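Local coordinates for glycosyl hydrolase family 2, TIM barrel domain protein (Faecalibacterium prausnitzii A2-165, PDB 6ED2), which is a gut bacterial beta-glucuronidase of glycoside hydrolase family 2, which probably releases glucuronic acid from beta-glucuronide conjugates, including those of drugs, at residues L169-T174 / A185-F190; L373-V378 / V433-L438; F403-T408 / C444-T449; A411-H416 / E450-P455. All coordinates share one frame; numbering follows the deposited sequence.

Interaction 1: L169-T174 / A185-F190; sequences LPAGTT and APYFDF
Thr173 and Ala185 form an antiparallel hydrogen-bonded pair, with Thr173 N reaching Ala185 O at 3.0 Å in an almost straight bond (177° at the hydrogen) and Ala185 N returning to Thr173 O at 2.7 Å. Gly172 and Pro186 follow as a non-hydrogen-bonded pair, their CA atoms 4.2 Å apart, a closeness that the missing side chain of Gly172 permits. One residue further, Tyr187 N donates to Ala171 O at 3.2 Å. Tyr187 CG stands beside its own backbone N (chi1 -59°), and the ring lies flat over the glycine: Gly172 CA is 3.6 Å from the ring centroid, close to the normal, in a CH-pi contact. Strands 172-176 and 182-186 make a small beta hairpin within the sugar-binding domain of this family 2 hydrolase. The far end of the tyrosine passes Thr173, and the hydroxyl bonds to Glu166. On the loop side, Phe188 presents its edge to Ala171 O, 3.2 Å from Phe188 CD2. Pro170, preceded by a cis peptide, sets its CG against Phe188 CE2 at 3.6 Å, and its CB lies 4.3 Å from Phe190 CZ.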
loop_
_atom_site.group_PDB
_atom_site.type_symbol
_atom_site.label_atom_id
_atom_site.label_comp_id
_atom_site.label_asym_id
_atom_site.label_seq_id
_atom_site.Cartn_x
_atom_site.Cartn_y
_atom_site.Cartn_z
ATOM N N LEU A 169 -1.935 -7.109 37.141
ATOM C CA LEU A 169 -2.019 -7.846 35.896
ATOM C C LEU A 169 -2.798 -7.017 34.886
ATOM O O LEU A 169 -4.002 -6.785 35.093
ATOM C CB LEU A 169 -2.706 -9.184 36.129
ATOM C CG LEU A 169 -1.953 -10.296 36.857
ATOM C CD1 LEU A 169 -1.774 -10.020 38.351
ATOM C CD2 LEU A 169 -2.752 -11.552 36.658
ATOM N N PRO A 170 -2.190 -6.559 33.777
ATOM C CA PRO A 170 -0.812 -6.813 33.335
ATOM C C PRO A 170 0.194 -5.849 33.960
ATOM O O PRO A 170 -0.191 -4.792 34.464
ATOM C CB PRO A 170 -0.896 -6.596 31.828
ATOM C CG PRO A 170 -1.920 -5.488 31.691
ATOM C CD PRO A 170 -2.927 -5.720 32.808
ATOM N N ALA A 171 1.475 -6.201 33.911
ATOM C CA ALA A 171 2.503 -5.489 34.659
ATOM C C ALA A 171 3.202 -4.437 33.806
ATOM O O ALA A 171 3.396 -4.603 32.598
ATOM C CB ALA A 171 3.538 -6.478 35.199
ATOM N N GLY A 172 3.603 -3.356 34.451
ATOM C CA GLY A 172 4.409 -2.366 33.767
ATOM C C GLY A 172 4.780 -1.284 34.740
ATOM O O GLY A 172 4.747 -1.494 35.953
ATOM N N THR A 173 5.143 -0.123 34.208
ATOM C CA THR A 173 5.346 1.047 35.049
ATOM C C THR A 173 4.741 2.246 34.335
ATOM O O THR A 173 4.233 2.138 33.212
ATOM C CB THR A 173 6.837 1.255 35.379
ATOM O OG1 THR A 173 6.982 2.404 36.221
ATOM C CG2 THR A 173 7.680 1.462 34.115
ATOM N N THR A 174 4.767 3.393 35.003
ATOM C CA THR A 174 4.458 4.663 34.369
ATOM C C THR A 174 5.670 5.572 34.488
ATOM O O THR A 174 6.512 5.414 35.380
ATOM C CB THR A 174 3.234 5.349 34.992
ATOM O OG1 THR A 174 3.645 6.062 36.154
ATOM C CG2 THR A 174 2.188 4.331 35.394
ATOM N N ALA A 185 4.192 2.858 30.576
ATOM C CA ALA A 185 5.365 2.154 30.057
ATOM C C ALA A 185 5.164 0.668 30.304
ATOM O O ALA A 185 5.654 0.122 31.302
ATOM C CB ALA A 185 6.651 2.652 30.717
ATOM N N PRO A 186 4.441 -0.016 29.422
ATOM C CA PRO A 186 4.122 -1.427 29.668
ATOM C C PRO A 186 5.358 -2.303 29.597
ATOM O O PRO A 186 6.299 -2.015 28.860
ATOM C CB PRO A 186 3.152 -1.778 28.533
ATOM C CG PRO A 186 2.718 -0.476 27.936
ATOM C CD PRO A 186 3.857 0.477 28.162
ATOM N N TYR A 187 5.341 -3.394 30.373
ATOM C CA TYR A 187 6.281 -4.486 30.157
ATOM C C TYR A 187 5.730 -5.488 29.171
ATOM O O TYR A 187 6.272 -6.596 29.060
ATOM C CB TYR A 187 6.623 -5.218 31.466
ATOM C CG TYR A 187 7.231 -4.367 32.556
ATOM C CD1 TYR A 187 7.761 -3.101 32.281
ATOM C CD2 TYR A 187 7.269 -4.828 33.873
ATOM C CE1 TYR A 187 8.308 -2.325 33.290
ATOM C CE2 TYR A 187 7.802 -4.068 34.879
ATOM C CZ TYR A 187 8.322 -2.820 34.591
ATOM O OH TYR A 187 8.857 -2.072 35.599
ATOM N N PHE A 188 4.649 -5.130 28.476
ATOM C CA PHE A 188 3.976 -6.026 27.553
ATOM C C PHE A 188 3.883 -5.371 26.183
ATOM O O PHE A 188 4.060 -4.164 26.019
ATOM C CB PHE A 188 2.580 -6.432 28.054
ATOM C CG PHE A 188 1.757 -5.290 28.562
ATOM C CD1 PHE A 188 0.955 -4.548 27.692
ATOM C CD2 PHE A 188 1.769 -4.960 29.912
ATOM C CE1 PHE A 188 0.164 -3.486 28.165
ATOM C CE2 PHE A 188 1.006 -3.900 30.404
ATOM C CZ PHE A 188 0.197 -3.159 29.531
ATOM N N ASP A 189 3.677 -6.172 25.143
ATOM C CA ASP A 189 3.810 -5.607 23.798
ATOM C C ASP A 189 2.607 -4.747 23.402
ATOM O O ASP A 189 2.779 -3.768 22.671
ATOM C CB ASP A 189 4.036 -6.731 22.773
ATOM C CG ASP A 189 4.492 -6.221 21.398
ATOM O OD1 ASP A 189 4.555 -7.035 20.442
ATOM O OD2 ASP A 189 4.785 -5.016 21.265
ATOM N N PHE A 190 1.412 -5.035 23.912
ATOM C CA PHE A 190 0.187 -4.466 23.364
ATOM C C PHE A 190 -0.115 -3.092 23.962
ATOM O O PHE A 190 0.343 -2.752 25.056
ATOM C CB PHE A 190 -0.999 -5.433 23.557
ATOM C CG PHE A 190 -1.174 -5.951 24.972
ATOM C CD1 PHE A 190 -2.141 -5.397 25.816
ATOM C CD2 PHE A 190 -0.423 -7.021 25.437
ATOM C CE1 PHE A 190 -2.338 -5.883 27.110
ATOM C CE2 PHE A 190 -0.614 -7.518 26.730
ATOM C CZ PHE A 190 -1.582 -6.942 27.567
#

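Interaction 2: L373-V378 / V433-L438; sequences LIIDEV and VIAWSL
Leu373 CB rests on Ile434 CG1 at 3.9 Å where two parallel strands of the TIM barrel begin to pair, those of a beta-alpha-beta crossover whose helix is 409-427. Ile374 is level with Val433, and its carbonyl O takes Ile434 N at 3.0 Å. A beta bulge then shifts the register by one, so Ile375 pairs with Ala435; its CG1 touches the alanine methyl and its CG2 reaches Ser437 CB at 3.9 Å. Asp376 pairs in both directions, N to Ala435 O at 2.9 Å and O from Ser437 N at 2.8 Å. Its side chain is on the face toward helix 409-427, where OD2 sits at the edge of the Trp436 ring, 3.5 Å from CZ3, with carboxylate and indole planes 27° apart. Tyr364 bonds OD1, while Asp427 lies close to OD2 and may raise the proton affinity of the pair. Glu377 extends with CG anti to the backbone N. Its OE1 accepts Ser437 OG at 2.8 Å on the anti side, 32° out of the carboxylate plane, and also pairs with Arg353, while OE2 meets His356. Val378 places CG1 between its backbone N and carbonyl carbon (chi1 83°), 3.3 Å from Leu438 O.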
loop_
_atom_site.group_PDB
_atom_site.type_symbol
_atom_site.label_atom_id
_atom_site.label_comp_id
_atom_site.label_asym_id
_atom_site.label_seq_id
_atom_site.Cartn_x
_atom_site.Cartn_y
_atom_site.Cartn_z
ATOM N N LEU A 373 -12.461 -24.424 20.540
ATOM C CA LEU A 373 -11.770 -24.685 21.793
ATOM C C LEU A 373 -11.009 -23.440 22.218
ATOM O O LEU A 373 -10.333 -22.806 21.404
ATOM C CB LEU A 373 -10.796 -25.859 21.636
ATOM C CG LEU A 373 -11.369 -27.134 21.030
ATOM C CD1 LEU A 373 -10.284 -28.193 20.860
ATOM C CD2 LEU A 373 -12.500 -27.653 21.917
ATOM N N ILE A 374 -11.087 -23.117 23.504
ATOM C CA ILE A 374 -10.464 -21.921 24.065
ATOM C C ILE A 374 -9.483 -22.320 25.157
ATOM O O ILE A 374 -9.839 -23.073 26.075
ATOM C CB ILE A 374 -11.519 -20.966 24.649
ATOM C CG1 ILE A 374 -12.435 -20.431 23.537
ATOM C CG2 ILE A 374 -10.845 -19.832 25.441
ATOM C CD1 ILE A 374 -13.385 -19.359 24.028
ATOM N N ILE A 375 -8.272 -21.776 25.082
ATOM C CA ILE A 375 -7.350 -21.728 26.205
ATOM C C ILE A 375 -7.517 -20.372 26.878
ATOM O O ILE A 375 -7.194 -19.336 26.293
ATOM C CB ILE A 375 -5.900 -21.955 25.764
ATOM C CG1 ILE A 375 -5.782 -23.299 25.032
ATOM C CG2 ILE A 375 -4.979 -21.904 26.970
ATOM C CD1 ILE A 375 -4.391 -23.583 24.488
ATOM N N ASP A 376 -8.007 -20.381 28.115
ATOM C CA ASP A 376 -8.415 -19.176 28.827
ATOM C C ASP A 376 -7.236 -18.655 29.637
ATOM O O ASP A 376 -6.672 -19.387 30.467
ATOM C CB ASP A 376 -9.598 -19.496 29.741
ATOM C CG ASP A 376 -10.530 -18.299 29.977
ATOM O OD1 ASP A 376 -10.243 -17.151 29.537
ATOM O OD2 ASP A 376 -11.566 -18.528 30.643
ATOM N N GLU A 377 -6.879 -17.392 29.425
ATOM C CA GLU A 377 -5.643 -16.844 29.963
ATOM C C GLU A 377 -5.905 -15.616 30.828
ATOM O O GLU A 377 -6.605 -14.683 30.416
ATOM C CB GLU A 377 -4.677 -16.489 28.830
ATOM C CG GLU A 377 -3.339 -15.947 29.330
ATOM C CD GLU A 377 -2.274 -15.900 28.232
ATOM O OE1 GLU A 377 -1.850 -16.985 27.753
ATOM O OE2 GLU A 377 -1.857 -14.777 27.860
ATOM N N VAL A 378 -5.292 -15.607 32.002
ATOM C CA VAL A 378 -5.367 -14.516 32.971
ATOM C C VAL A 378 -4.337 -13.445 32.591
ATOM O O VAL A 378 -3.357 -13.763 31.906
ATOM C CB VAL A 378 -5.172 -15.120 34.374
ATOM C CG1 VAL A 378 -3.702 -15.307 34.705
ATOM C CG2 VAL A 378 -5.933 -14.370 35.438
ATOM N N VAL A 433 -14.307 -23.777 26.744
ATOM C CA VAL A 433 -13.109 -23.557 27.561
ATOM C C VAL A 433 -12.550 -24.908 28.015
ATOM O O VAL A 433 -13.184 -25.623 28.798
ATOM C CB VAL A 433 -13.420 -22.653 28.755
ATOM C CG1 VAL A 433 -12.235 -22.593 29.741
ATOM C CG2 VAL A 433 -13.782 -21.255 28.261
ATOM N N ILE A 434 -11.356 -25.260 27.533
ATOM C CA ILE A 434 -10.771 -26.572 27.808
ATOM C C ILE A 434 -9.429 -26.504 28.532
ATOM O O ILE A 434 -8.875 -27.554 28.869
ATOM C CB ILE A 434 -10.636 -27.418 26.522
ATOM C CG1 ILE A 434 -10.017 -26.623 25.367
ATOM C CG2 ILE A 434 -11.987 -27.957 26.083
ATOM C CD1 ILE A 434 -8.504 -26.597 25.362
ATOM N N ALA A 435 -8.885 -25.318 28.791
ATOM C CA ALA A 435 -7.581 -25.239 29.444
ATOM C C ALA A 435 -7.383 -23.841 29.997
ATOM O O ALA A 435 -8.014 -22.880 29.541
ATOM C CB ALA A 435 -6.435 -25.593 28.488
ATOM N N TRP A 436 -6.484 -23.742 30.978
ATOM C CA TRP A 436 -6.154 -22.495 31.663
ATOM C C TRP A 436 -4.695 -22.158 31.413
ATOM O O TRP A 436 -3.822 -23.002 31.619
ATOM C CB TRP A 436 -6.378 -22.601 33.182
ATOM C CG TRP A 436 -7.693 -23.214 33.567
ATOM C CD1 TRP A 436 -7.902 -24.447 34.124
ATOM C CD2 TRP A 436 -8.988 -22.626 33.396
ATOM N NE1 TRP A 436 -9.246 -24.649 34.339
ATOM C CE2 TRP A 436 -9.934 -23.544 33.900
ATOM C CE3 TRP A 436 -9.437 -21.401 32.889
ATOM C CZ2 TRP A 436 -11.308 -23.282 33.889
ATOM C CZ3 TRP A 436 -10.810 -21.140 32.893
ATOM C CH2 TRP A 436 -11.720 -22.078 33.379
ATOM N N SER A 437 -4.422 -20.932 30.991
ATOM C CA SER A 437 -3.053 -20.458 30.864
ATOM C C SER A 437 -2.815 -19.443 31.970
ATOM O O SER A 437 -3.519 -18.437 32.044
ATOM C CB SER A 437 -2.801 -19.857 29.481
ATOM O OG SER A 437 -1.561 -19.172 29.476
ATOM N N LEU A 438 -1.828 -19.702 32.829
ATOM C CA LEU A 438 -1.726 -18.972 34.088
ATOM C C LEU A 438 -0.766 -17.792 34.031
ATOM O O LEU A 438 -0.840 -16.914 34.898
ATOM C CB LEU A 438 -1.296 -19.923 35.210
ATOM C CG LEU A 438 -2.355 -20.744 35.963
ATOM C CD1 LEU A 438 -3.397 -21.331 35.075
ATOM C CD2 LEU A 438 -1.703 -21.857 36.764
#

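Interaction 3: F403-T408 / C444-T449; sequences FFEKET and CTSAGT
Phe404 packs on the type II beta turn Ser446-Thr449, which leads into helix 449-463 from the loop that follows barrel strand 433-440. Ser446 OG links the two loops: it accepts Phe404 N at 3.1 Å and donates to Ala447 O at 2.8 Å, which fixes the rotation of the hydroxyl. Gln443 binds the neighbouring Phe403 N. The phenylalanine lays its CB along the backbone of Ala447 and Gly448 and brings CD2 to within 3.6 Å of Thr449 OG1, the two side chains crossing at a slant. That hydroxyl is itself committed, donating to Ser446 O at 2.7 Å, and Thr449 N reaches the same oxygen from the same face of the carbonyl plane. Glu405 runs past Ala447 with its chain extended beyond CG; CG is 3.4 Å from Ala447 O, while the carboxylate borders the alanine methyl and OE1 binds Gly402 N. A water accepts Ala447 N at 2.9 Å and reaches Glu405 OE1 only weakly. Gly448, at the third position, has the positive phi (89°) typical of a type II turn, and as N-cap it opens a helix of the TIM barrel.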
loop_
_atom_site.group_PDB
_atom_site.type_symbol
_atom_site.label_atom_id
_atom_site.label_comp_id
_atom_site.label_asym_id
_atom_site.label_seq_id
_atom_site.Cartn_x
_atom_site.Cartn_y
_atom_site.Cartn_z
ATOM N N PHE A 403 12.655 -11.335 38.343
ATOM C CA PHE A 403 11.357 -10.706 38.565
ATOM C C PHE A 403 10.683 -11.239 39.822
ATOM O O PHE A 403 10.027 -10.480 40.546
ATOM C CB PHE A 403 10.437 -10.883 37.352
ATOM C CG PHE A 403 9.233 -10.009 37.418
ATOM C CD1 PHE A 403 8.061 -10.464 38.007
ATOM C CD2 PHE A 403 9.287 -8.706 36.952
ATOM C CE1 PHE A 403 6.956 -9.633 38.110
ATOM C CE2 PHE A 403 8.182 -7.870 37.045
ATOM C CZ PHE A 403 7.014 -8.333 37.630
ATOM N N PHE A 404 10.846 -12.529 40.115
ATOM C CA PHE A 404 10.163 -13.137 41.246
ATOM C C PHE A 404 10.952 -13.037 42.555
ATOM O O PHE A 404 10.556 -13.649 43.551
ATOM C CB PHE A 404 9.815 -14.590 40.916
ATOM C CG PHE A 404 8.788 -14.712 39.817
ATOM C CD1 PHE A 404 7.501 -14.209 39.997
ATOM C CD2 PHE A 404 9.119 -15.272 38.592
ATOM C CE1 PHE A 404 6.549 -14.278 38.984
ATOM C CE2 PHE A 404 8.172 -15.356 37.566
ATOM C CZ PHE A 404 6.879 -14.851 37.759
ATOM N N GLU A 405 12.029 -12.255 42.588
ATOM C CA GLU A 405 12.679 -11.900 43.842
ATOM C C GLU A 405 12.239 -10.546 44.365
ATOM O O GLU A 405 12.680 -10.151 45.449
ATOM C CB GLU A 405 14.208 -11.862 43.689
ATOM C CG GLU A 405 14.828 -13.047 42.988
ATOM C CD GLU A 405 16.346 -12.936 42.934
ATOM O OE1 GLU A 405 16.896 -12.388 41.947
ATOM O OE2 GLU A 405 16.986 -13.389 43.904
ATOM N N LYS A 406 11.432 -9.805 43.611
ATOM C CA LYS A 406 11.093 -8.454 44.027
ATOM C C LYS A 406 10.343 -8.489 45.352
ATOM O O LYS A 406 9.586 -9.418 45.639
ATOM C CB LYS A 406 10.249 -7.749 42.951
ATOM C CG LYS A 406 11.017 -7.381 41.678
ATOM C CD LYS A 406 10.079 -6.794 40.613
ATOM C CE LYS A 406 10.848 -6.281 39.414
ATOM N NZ LYS A 406 11.244 -4.855 39.590
ATOM N N GLU A 407 10.584 -7.465 46.172
ATOM C CA GLU A 407 9.837 -7.294 47.412
ATOM C C GLU A 407 8.331 -7.266 47.174
ATOM O O GLU A 407 7.561 -7.637 48.059
ATOM C CB GLU A 407 10.277 -5.997 48.105
ATOM C CG GLU A 407 10.023 -4.736 47.248
ATOM C CD GLU A 407 10.552 -3.421 47.849
ATOM O OE1 GLU A 407 11.133 -3.430 48.963
ATOM O OE2 GLU A 407 10.374 -2.367 47.186
ATOM N N THR A 408 7.889 -6.819 45.999
ATOM C CA THR A 408 6.468 -6.626 45.739
ATOM C C THR A 408 5.764 -7.906 45.309
ATOM O O THR A 408 4.542 -7.893 45.147
ATOM C CB THR A 408 6.294 -5.549 44.670
ATOM O OG1 THR A 408 7.158 -5.834 43.563
ATOM C CG2 THR A 408 6.645 -4.179 45.231
ATOM N N CYS A 444 10.688 -17.236 34.046
ATOM C CA CYS A 444 10.610 -18.461 34.842
ATOM C C CYS A 444 11.973 -19.126 35.059
ATOM O O CYS A 444 12.024 -20.276 35.518
ATOM C CB CYS A 444 9.619 -19.457 34.216
ATOM S SG CYS A 444 10.021 -20.194 32.581
ATOM N N THR A 445 13.060 -18.428 34.721
ATOM C CA THR A 445 14.397 -18.742 35.188
ATOM C C THR A 445 14.748 -17.962 36.442
ATOM O O THR A 445 15.812 -18.192 37.029
ATOM C CB THR A 445 15.440 -18.442 34.103
ATOM O OG1 THR A 445 15.298 -17.087 33.669
ATOM C CG2 THR A 445 15.280 -19.378 32.907
ATOM N N SER A 446 13.884 -17.042 36.851
ATOM C CA SER A 446 14.161 -16.202 38.005
ATOM C C SER A 446 14.168 -17.046 39.275
ATOM O O SER A 446 13.403 -18.013 39.407
ATOM C CB SER A 446 13.108 -15.088 38.095
ATOM O OG SER A 446 13.127 -14.396 39.330
ATOM N N ALA A 447 15.056 -16.698 40.200
ATOM C CA ALA A 447 14.923 -17.221 41.553
ATOM C C ALA A 447 13.562 -16.815 42.093
ATOM O O ALA A 447 13.086 -15.711 41.824
ATOM C CB ALA A 447 16.033 -16.681 42.461
ATOM N N GLY A 448 12.930 -17.717 42.845
ATOM C CA GLY A 448 11.599 -17.471 43.363
ATOM C C GLY A 448 10.470 -17.905 42.451
ATOM O O GLY A 448 9.298 -17.740 42.821
ATOM N N THR A 449 10.786 -18.450 41.274
ATOM C CA THR A 449 9.751 -18.911 40.351
ATOM C C THR A 449 8.884 -19.983 40.994
ATOM O O THR A 449 7.646 -19.916 40.933
ATOM C CB THR A 449 10.394 -19.456 39.069
ATOM O OG1 THR A 449 10.987 -18.387 38.329
ATOM C CG2 THR A 449 9.384 -20.198 38.218
HETATM O O HOH W 1 8.495 -15.859 44.295
HETATM O O HOH W 2 16.957 -14.638 39.683
#

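Interaction 4: A411-H416 / E450-P455; sequences ALLKNH and EEYFKP
In both His416 (chi1 -164°) and Tyr452 (chi1 -167°) CG lies anti to the backbone N, and the two rings meet between successive outer helices of the TIM barrel. The short helical segments 411-416 and 450-455 run nearly parallel, their axes 19° apart and 11.1 Å at closest approach, a spacing that the tyrosine spans. His416 ND1 and Tyr452 OH are hydrogen-bonded at 2.9 Å, the hydroxyl lying at the imidazole edge, in its plane. The two rings therefore meet rim to rim, neither covering the other. Leu413 supplies the apolar part of the contact. It slides past the tyrosine in the opposite direction, so that its CB touches Tyr452 CE1 at 3.6 Å and its CD1 stands over one ring face, 3.9 Å from the centroid of the Tyr452 ring, as a CH-pi donor. Leu412 crosses the tyrosine at about a right angle, with CG 3.5 Å from Tyr452 OH, so the hydroxyl is packed by carbon as well as bonded. Around this pair, Phe404 meets the Tyr452 ring and Leu439 of strand 433-440 touches both Tyr452 and His416. One turn further on, helix 449-463 is kinked where Pro455 N makes no bond to the preceding turn. There the other branch of Leu413, CD2, reaches Pro455 CG at 4.2 Å.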
loop_
_atom_site.group_PDB
_atom_site.type_symbol
_atom_site.label_atom_id
_atom_site.label_comp_id
_atom_site.label_asym_id
_atom_site.label_seq_id
_atom_site.Cartn_x
_atom_site.Cartn_y
_atom_site.Cartn_z
ATOM N N ALA A 411 2.350 -9.049 46.919
ATOM C CA ALA A 411 1.208 -8.263 46.468
ATOM C C ALA A 411 0.791 -8.666 45.056
ATOM O O ALA A 411 -0.401 -8.836 44.780
ATOM C CB ALA A 411 1.542 -6.768 46.522
ATOM N N LEU A 412 1.764 -8.856 44.160
ATOM C CA LEU A 412 1.451 -9.325 42.816
ATOM C C LEU A 412 0.717 -10.660 42.861
ATOM O O LEU A 412 -0.316 -10.837 42.201
ATOM C CB LEU A 412 2.729 -9.435 41.988
ATOM C CG LEU A 412 2.533 -9.936 40.558
ATOM C CD1 LEU A 412 1.701 -8.931 39.748
ATOM C CD2 LEU A 412 3.896 -10.155 39.914
ATOM N N LEU A 413 1.227 -11.607 43.651
ATOM C CA LEU A 413 0.598 -12.921 43.718
ATOM C C LEU A 413 -0.848 -12.819 44.194
ATOM O O LEU A 413 -1.724 -13.537 43.696
ATOM C CB LEU A 413 1.408 -13.831 44.634
ATOM C CG LEU A 413 0.902 -15.257 44.818
ATOM C CD1 LEU A 413 0.932 -16.036 43.498
ATOM C CD2 LEU A 413 1.752 -15.948 45.879
ATOM N N LYS A 414 -1.115 -11.922 45.150
ATOM C CA LYS A 414 -2.481 -11.726 45.633
ATOM C C LYS A 414 -3.420 -11.323 44.496
ATOM O O LYS A 414 -4.506 -11.896 44.340
ATOM C CB LYS A 414 -2.491 -10.677 46.748
ATOM C CG LYS A 414 -3.810 -10.567 47.513
ATOM C CD LYS A 414 -3.656 -9.711 48.778
ATOM C CE LYS A 414 -4.978 -9.545 49.534
ATOM N NZ LYS A 414 -5.876 -8.561 48.858
ATOM N N ASN A 415 -3.012 -10.341 43.682
ATOM C CA ASN A 415 -3.822 -9.932 42.534
ATOM C C ASN A 415 -3.916 -11.043 41.498
ATOM O O ASN A 415 -4.966 -11.227 40.870
ATOM C CB ASN A 415 -3.245 -8.654 41.917
ATOM C CG ASN A 415 -3.410 -7.448 42.834
ATOM O OD1 ASN A 415 -4.293 -7.431 43.686
ATOM N ND2 ASN A 415 -2.547 -6.449 42.680
ATOM N N HIS A 416 -2.838 -11.809 41.321
ATOM C CA HIS A 416 -2.863 -12.915 40.369
ATOM C C HIS A 416 -3.852 -13.991 40.806
ATOM O O HIS A 416 -4.625 -14.510 39.991
ATOM C CB HIS A 416 -1.445 -13.471 40.224
ATOM C CG HIS A 416 -1.234 -14.334 39.023
ATOM N ND1 HIS A 416 0.020 -14.568 38.495
ATOM C CD2 HIS A 416 -2.101 -15.049 38.264
ATOM C CE1 HIS A 416 -0.084 -15.391 37.465
ATOM N NE2 HIS A 416 -1.360 -15.695 37.299
ATOM N N GLU A 450 9.525 -20.994 41.606
ATOM C CA GLU A 450 8.772 -22.112 42.166
ATOM C C GLU A 450 7.850 -21.653 43.288
ATOM O O GLU A 450 6.702 -22.096 43.373
ATOM C CB GLU A 450 9.714 -23.198 42.682
ATOM C CG GLU A 450 10.640 -23.769 41.643
ATOM C CD GLU A 450 12.058 -23.209 41.759
ATOM O OE1 GLU A 450 12.241 -21.946 41.787
ATOM O OE2 GLU A 450 12.988 -24.050 41.830
ATOM N N GLU A 451 8.339 -20.775 44.166
ATOM C CA GLU A 451 7.491 -20.272 45.242
ATOM C C GLU A 451 6.287 -19.514 44.687
ATOM O O GLU A 451 5.223 -19.485 45.316
ATOM C CB GLU A 451 8.308 -19.378 46.175
ATOM C CG GLU A 451 9.414 -20.108 46.983
ATOM C CD GLU A 451 10.705 -20.383 46.185
ATOM O OE1 GLU A 451 10.754 -20.156 44.941
ATOM O OE2 GLU A 451 11.687 -20.843 46.813
ATOM N N TYR A 452 6.432 -18.909 43.509
ATOM C CA TYR A 452 5.328 -18.189 42.891
ATOM C C TYR A 452 4.389 -19.146 42.162
ATOM O O TYR A 452 3.173 -19.092 42.362
ATOM C CB TYR A 452 5.876 -17.118 41.938
ATOM C CG TYR A 452 4.837 -16.135 41.493
ATOM C CD1 TYR A 452 4.584 -14.984 42.230
ATOM C CD2 TYR A 452 4.091 -16.355 40.345
ATOM C CE1 TYR A 452 3.615 -14.074 41.833
ATOM C CE2 TYR A 452 3.121 -15.443 39.934
ATOM C CZ TYR A 452 2.888 -14.311 40.689
ATOM O OH TYR A 452 1.927 -13.422 40.302
ATOM N N PHE A 453 4.943 -20.055 41.348
ATOM C CA PHE A 453 4.115 -20.913 40.499
ATOM C C PHE A 453 3.319 -21.926 41.314
ATOM O O PHE A 453 2.172 -22.241 40.963
ATOM C CB PHE A 453 4.981 -21.673 39.486
ATOM C CG PHE A 453 5.383 -20.870 38.272
ATOM C CD1 PHE A 453 5.440 -21.472 37.023
ATOM C CD2 PHE A 453 5.725 -19.533 38.380
ATOM C CE1 PHE A 453 5.835 -20.750 35.906
ATOM C CE2 PHE A 453 6.125 -18.804 37.274
ATOM C CZ PHE A 453 6.177 -19.404 36.039
ATOM N N LYS A 454 3.931 -22.494 42.367
ATOM C CA LYS A 454 3.319 -23.637 43.049
ATOM C C LYS A 454 1.927 -23.308 43.570
ATOM O O LYS A 454 0.975 -24.023 43.215
ATOM C CB LYS A 454 4.233 -24.142 44.177
ATOM C CG LYS A 454 3.676 -25.346 44.957
ATOM C CD LYS A 454 4.728 -25.851 45.965
ATOM C CE LYS A 454 4.229 -27.027 46.801
ATOM N NZ LYS A 454 3.965 -26.510 48.176
ATOM N N PRO A 455 1.718 -22.251 44.359
ATOM C CA PRO A 455 0.344 -21.957 44.798
ATOM C C PRO A 455 -0.589 -21.585 43.657
ATOM O O PRO A 455 -1.786 -21.872 43.750
ATOM C CB PRO A 455 0.530 -20.794 45.782
ATOM C CG PRO A 455 1.799 -20.137 45.340
ATOM C CD PRO A 455 2.680 -21.257 44.886
#

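Interaction 1 comes first along the chain, in the sugar-binding domain, while interactions 2, 3 and 4 belong to the TIM barrel, their segments alternating in sequence. Strand 373-377, loop 403-408 and helix 409-427 supply one side of these three contacts; strand 433-440, loop 444-449 and helix 449-463 supply the other. Two consecutive beta-alpha units are thus joined at their strands, loops and helices. Interactions 3 and 4 have centres about 10 Å apart and touch through Phe404 and Tyr452. Interaction 2, about 18 Å from interaction 4 by centres, meets it where Leu438 O approaches His416 NE2. Leu169 packs on helix 409-427, so the hairpin region of interaction 1 joins the sugar-binding domain to the barrel.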